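Local structure of glycosyl hydrolases family 31 family protein (Aspergillus niger, 6DRU) at residues V491-T494 against L495-V499; V542-L545 against A546-F550. The protein hydrolyses xyloglucan oligosaccharides as a family 31 alpha-xylosidase, releasing alpha-xylose from the glucose at their non-reducing end. All coordinates share one frame; numbering follows the deposited sequence.

Contact 1: residues V491-T494 against L495-V499; sequences VWDT and LAVQV. With NAG (2-acetamido-2-deoxy-beta-D-glucopyranose), chain E.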
loop_
_atom_site.group_PDB
_atom_site.type_symbol
_atom_site.label_atom_id
_atom_site.label_comp_id
_atom_site.label_asym_id
_atom_site.label_seq_id
_atom_site.Cartn_x
_atom_site.Cartn_y
_atom_site.Cartn_z
ATOM N N VAL A 491 30.716 -30.619 -9.217
ATOM C CA VAL A 491 30.582 -31.339 -10.477
ATOM C C VAL A 491 31.366 -30.586 -11.543
ATOM O O VAL A 491 31.824 -29.460 -11.334
ATOM C CB VAL A 491 29.111 -31.509 -10.912
ATOM C CG1 VAL A 491 28.396 -32.497 -10.006
ATOM C CG2 VAL A 491 28.399 -30.166 -10.920
ATOM N N TRP A 492 31.513 -31.227 -12.706
ATOM C CA TRP A 492 32.338 -30.658 -13.768
ATOM C C TRP A 492 31.713 -29.399 -14.355
ATOM O O TRP A 492 32.418 -28.419 -14.620
ATOM C CB TRP A 492 32.584 -31.698 -14.860
ATOM C CG TRP A 492 33.615 -32.705 -14.481
ATOM C CD1 TRP A 492 33.400 -33.980 -14.049
ATOM C CD2 TRP A 492 35.035 -32.519 -14.490
ATOM N NE1 TRP A 492 34.598 -34.602 -13.793
ATOM C CE2 TRP A 492 35.618 -33.725 -14.055
ATOM C CE3 TRP A 492 35.871 -31.449 -14.828
ATOM C CZ2 TRP A 492 36.997 -33.891 -13.947
ATOM C CZ3 TRP A 492 37.239 -31.616 -14.718
ATOM C CH2 TRP A 492 37.788 -32.827 -14.283
ATOM N N ASP A 493 30.394 -29.407 -14.568
ATOM C CA ASP A 493 29.741 -28.255 -15.180
ATOM C C ASP A 493 29.904 -27.001 -14.332
ATOM O O ASP A 493 30.003 -25.894 -14.875
ATOM C CB ASP A 493 28.259 -28.553 -15.412
ATOM C CG ASP A 493 27.552 -27.443 -16.168
ATOM O OD1 ASP A 493 28.139 -26.904 -17.131
ATOM O OD2 ASP A 493 26.404 -27.112 -15.802
ATOM N N THR A 494 29.941 -27.152 -13.007
ATOM C CA THR A 494 30.083 -25.994 -12.131
ATOM C C THR A 494 31.427 -25.306 -12.333
ATOM O O THR A 494 31.508 -24.072 -12.334
ATOM C CB THR A 494 29.913 -26.417 -10.674
ATOM O OG1 THR A 494 28.584 -26.909 -10.466
ATOM C CG2 THR A 494 30.165 -25.250 -9.746
ATOM N N LEU A 495 32.493 -26.087 -12.511
ATOM C CA LEU A 495 33.811 -25.492 -12.702
ATOM C C LEU A 495 33.849 -24.608 -13.942
ATOM O O LEU A 495 34.534 -23.579 -13.951
ATOM C CB LEU A 495 34.868 -26.593 -12.789
ATOM C CG LEU A 495 36.250 -26.220 -13.326
ATOM C CD1 LEU A 495 36.986 -25.347 -12.333
ATOM C CD2 LEU A 495 37.051 -27.470 -13.640
ATOM N N ALA A 496 33.103 -24.977 -14.988
ATOM C CA ALA A 496 33.089 -24.179 -16.207
ATOM C C ALA A 496 32.330 -22.869 -16.029
ATOM O O ALA A 496 32.696 -21.855 -16.637
ATOM C CB ALA A 496 32.482 -24.987 -17.355
ATOM N N VAL A 497 31.276 -22.861 -15.209
ATOM C CA VAL A 497 30.472 -21.651 -15.068
ATOM C C VAL A 497 31.116 -20.635 -14.130
ATOM O O VAL A 497 30.819 -19.439 -14.233
ATOM C CB VAL A 497 29.040 -21.981 -14.611
ATOM C CG1 VAL A 497 28.451 -23.089 -15.474
ATOM C CG2 VAL A 497 29.005 -22.360 -13.147
ATOM N N GLN A 498 31.982 -21.076 -13.212
ATOM C CA GLN A 498 32.585 -20.146 -12.261
ATOM C C GLN A 498 33.455 -19.110 -12.958
ATOM O O GLN A 498 33.597 -17.988 -12.461
ATOM C CB GLN A 498 33.417 -20.903 -11.225
ATOM C CG GLN A 498 32.623 -21.860 -10.361
ATOM C CD GLN A 498 31.355 -21.234 -9.824
ATOM O OE1 GLN A 498 31.401 -20.271 -9.060
ATOM N NE2 GLN A 498 30.212 -21.780 -10.218
ATOM N N VAL A 499 34.049 -19.468 -14.098
ATOM C CA VAL A 499 34.957 -18.555 -14.789
ATOM C C VAL A 499 34.209 -17.309 -15.249
ATOM O O VAL A 499 34.655 -16.177 -15.025
ATOM C CB VAL A 499 35.646 -19.266 -15.967
ATOM C CG1 VAL A 499 36.676 -18.348 -16.608
ATOM C CG2 VAL A 499 36.286 -20.560 -15.501
HETATM C C1 NAG E . 26.256 -26.583 -20.632
HETATM C C2 NAG E . 24.770 -26.591 -20.925
HETATM C C3 NAG E . 23.980 -27.222 -19.839
HETATM C C4 NAG E . 24.569 -28.558 -19.440
HETATM C C5 NAG E . 26.046 -28.412 -19.150
HETATM C C6 NAG E . 26.641 -29.765 -18.827
HETATM C C7 NAG E . 23.906 -24.797 -22.381
HETATM C C8 NAG E . 23.430 -23.371 -22.554
HETATM N N2 NAG E . 24.323 -25.254 -21.105
HETATM O O3 NAG E . 22.640 -27.352 -20.257
HETATM O O4 NAG E . 23.918 -29.024 -18.283
HETATM O O5 NAG E . 26.689 -27.872 -20.277
HETATM O O6 NAG E . 26.453 -30.636 -19.921
HETATM O O7 NAG E . 23.933 -25.551 -23.333
#
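Thr494 and Gln498 lie side by side on the first turns of a helix, their side chains pointing the same way one turn apart. Gln498 bends at chi2 (-47°), which folds its amide back over the preceding turn: NE2 passes alongside the methyl CG2 of Thr494 and makes a weak bond of 3.4 Å to Thr494 O. That carbonyl also takes the helical bond from Gln498 N, 3.2 Å long, so the main chain and the side chain of one residue both reach the same oxygen. The two polar ends are fixed further out, on the segment between strand 481-484 and the helix, where Gln498 OE1 is hydrogen-bonded to Ser485 OG and Thr494 OG1 to Thr489 OG1. Val497 sits over the same turn, spreading its branches across two carbonyls: CG1 is near Asp493 O and CG2 near Thr494 O. Asp493, on the flank next to Val497, extends its carboxylate (CG anti to the backbone N, chi1 -175°) toward a sugar of an N-linked glycan, OD1 being 3.3 Å from C5 of the N-acetylglucosamine; this is a contact with a glycan carried by the protein, not with substrate. A third direction belongs to Trp492 and Leu495, where CZ3 of the indole meets CD2 of the leucine obliquely at 4.3 Å. Val491 occupies the N-cap position, and the opening bonds, such as the one from Leu495 N to Trp492 O, are weak. Helix 492-508 links strands 481-484 and 513-514 in a beta-alpha-beta unit of the TIM barrel; Trp492, Leu495 and Val499 face the adjacent helix 535-548, while Val497 and Gln498 touch the loop residues His158 and Gln156.

Contact 2: residues V542-L545 against A546-F550; sequences VRWL and AWTTF
The last turns of helix 535-548, in the TIM-barrel domain, bring together Trp544, Leu545, Trp547 and Thr548. The two indoles stand side by side and point the same way. Their planes are oblique, at 40°, with the NE1 and CD1 edge of Trp544 meeting the benzene ring of Trp547 near its plane: Trp544 NE1 lies 3.9 Å from Trp547 CE3. Three residues apart, the two leave the same side of the helix, and CG lies broadly anti to the backbone N in both, Trp544 being well off the ideal (chi1 -151°). Trp547 NE1, on the pyrrole part of the indole, is hydrogen-bonded to Tyr643 OH, which helps hold the rotation of that ring. Thr548, one turn on from Trp544, turns its methyl CG2 toward the Trp544 indole, while OG1 donates a 2.7 Å bond to Leu545 O. Thr548 N binds Trp544 O at 3.2 Å. Thr549 repeats the theme one residue on: its OG1 and N come to Ala546 O on one side of the peptide, OG1 at 3.1 Å. A threonine hydroxyl returned to a carbonyl three residues back is a common feature of helices; here two consecutive ones do so near the end of a buried TIM-barrel helix.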
loop_
_atom_site.group_PDB
_atom_site.type_symbol
_atom_site.label_atom_id
_atom_site.label_comp_id
_atom_site.label_asym_id
_atom_site.label_seq_id
_atom_site.Cartn_x
_atom_site.Cartn_y
_atom_site.Cartn_z
ATOM N N VAL A 542 41.701 -31.918 -8.605
ATOM C CA VAL A 542 43.033 -31.524 -9.054
ATOM C C VAL A 542 42.936 -30.535 -10.208
ATOM O O VAL A 542 43.714 -29.577 -10.290
ATOM C CB VAL A 542 43.858 -32.769 -9.426
ATOM C CG1 VAL A 542 45.139 -32.369 -10.137
ATOM C CG2 VAL A 542 44.179 -33.574 -8.175
ATOM N N ARG A 543 41.970 -30.737 -11.108
ATOM C CA ARG A 543 41.713 -29.745 -12.147
ATOM C C ARG A 543 41.284 -28.416 -11.538
ATOM O O ARG A 543 41.736 -27.348 -11.968
ATOM C CB ARG A 543 40.644 -30.257 -13.112
ATOM C CG ARG A 543 41.041 -31.484 -13.914
ATOM C CD ARG A 543 42.163 -31.171 -14.885
ATOM N NE ARG A 543 42.293 -32.203 -15.907
ATOM C CZ ARG A 543 43.202 -32.183 -16.874
ATOM N NH1 ARG A 543 44.066 -31.180 -16.954
ATOM N NH2 ARG A 543 43.247 -33.164 -17.765
ATOM N N TRP A 544 40.412 -28.468 -10.529
ATOM C CA TRP A 544 39.896 -27.252 -9.909
ATOM C C TRP A 544 40.978 -26.539 -9.105
ATOM O O TRP A 544 41.142 -25.319 -9.210
ATOM C CB TRP A 544 38.699 -27.603 -9.024
ATOM C CG TRP A 544 37.676 -26.522 -8.884
ATOM C CD1 TRP A 544 37.905 -25.185 -8.738
ATOM C CD2 TRP A 544 36.253 -26.690 -8.870
ATOM N NE1 TRP A 544 36.712 -24.510 -8.634
ATOM C CE2 TRP A 544 35.683 -25.411 -8.713
ATOM C CE3 TRP A 544 35.406 -27.797 -8.977
ATOM C CZ2 TRP A 544 34.306 -25.211 -8.659
ATOM C CZ3 TRP A 544 34.040 -27.596 -8.922
ATOM C CH2 TRP A 544 33.504 -26.314 -8.767
ATOM N N LEU A 545 41.721 -27.291 -8.286
ATOM C CA LEU A 545 42.783 -26.699 -7.477
ATOM C C LEU A 545 43.848 -26.048 -8.350
ATOM O O LEU A 545 44.420 -25.016 -7.980
ATOM C CB LEU A 545 43.400 -27.770 -6.572
ATOM C CG LEU A 545 44.325 -27.366 -5.418
ATOM C CD1 LEU A 545 45.759 -27.139 -5.880
ATOM C CD2 LEU A 545 43.789 -26.132 -4.711
ATOM N N ALA A 546 44.132 -26.641 -9.512
ATOM C CA ALA A 546 45.110 -26.055 -10.422
ATOM C C ALA A 546 44.648 -24.694 -10.927
ATOM O O ALA A 546 45.459 -23.777 -11.097
ATOM C CB ALA A 546 45.374 -27.003 -11.591
ATOM N N TRP A 547 43.342 -24.544 -11.169
ATOM C CA TRP A 547 42.823 -23.275 -11.669
ATOM C C TRP A 547 42.954 -22.172 -10.628
ATOM O O TRP A 547 43.255 -21.022 -10.969
ATOM C CB TRP A 547 41.366 -23.437 -12.098
ATOM C CG TRP A 547 40.718 -22.148 -12.497
ATOM C CD1 TRP A 547 41.260 -21.162 -13.269
ATOM C CD2 TRP A 547 39.406 -21.699 -12.136
ATOM N NE1 TRP A 547 40.366 -20.129 -13.416
ATOM C CE2 TRP A 547 39.220 -20.434 -12.728
ATOM C CE3 TRP A 547 38.372 -22.244 -11.370
ATOM C CZ2 TRP A 547 38.042 -19.707 -12.579
ATOM C CZ3 TRP A 547 37.204 -21.522 -11.224
ATOM C CH2 TRP A 547 37.047 -20.267 -11.825
ATOM N N THR A 548 42.729 -22.500 -9.352
ATOM C CA THR A 548 42.797 -21.489 -8.303
ATOM C C THR A 548 44.191 -20.891 -8.167
ATOM O O THR A 548 44.333 -19.812 -7.582
ATOM C CB THR A 548 42.353 -22.084 -6.968
ATOM O OG1 THR A 548 43.309 -23.061 -6.537
ATOM C CG2 THR A 548 40.993 -22.744 -7.111
ATOM N N THR A 549 45.219 -21.567 -8.687
ATOM C CA THR A 549 46.553 -20.973 -8.714
ATOM C C THR A 549 46.572 -19.693 -9.537
ATOM O O THR A 549 47.304 -18.753 -9.210
ATOM C CB THR A 549 47.565 -21.972 -9.277
ATOM O OG1 THR A 549 47.345 -23.262 -8.691
ATOM C CG2 THR A 549 48.989 -21.517 -8.975
ATOM N N PHE A 550 45.769 -19.636 -10.598
ATOM C CA PHE A 550 45.738 -18.477 -11.480
ATOM C C PHE A 550 44.447 -17.690 -11.282
ATOM O O PHE A 550 43.745 -17.368 -12.246
ATOM C CB PHE A 550 45.909 -18.923 -12.932
ATOM C CG PHE A 550 47.151 -19.737 -13.161
ATOM C CD1 PHE A 550 48.351 -19.119 -13.470
ATOM C CD2 PHE A 550 47.122 -21.119 -13.050
ATOM C CE1 PHE A 550 49.496 -19.862 -13.672
ATOM C CE2 PHE A 550 48.264 -21.868 -13.252
ATOM C CZ PHE A 550 49.453 -21.239 -13.563
#

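How the contacts relate
Following the chain from the N terminus, contact 1 (491-499) starts helix 492-508 and contact 2 (542-550) comes later, near the end of helix 535-548. Each lies within one unbroken stretch, so neither closes a long loop, and they run in series without nesting or crossing. Their centres are nevertheless only about 12 Å apart, because the two helices pack against each other. Trp547 receives Leu495 and Val499, with Leu495 CD1 3.5 Å from Trp547 CE3; Trp492 CH2 rests on Arg543 CG, and Thr494 CG2 on Trp544 CH2. Together they tie the start of one TIM-barrel helix to the last turns of another.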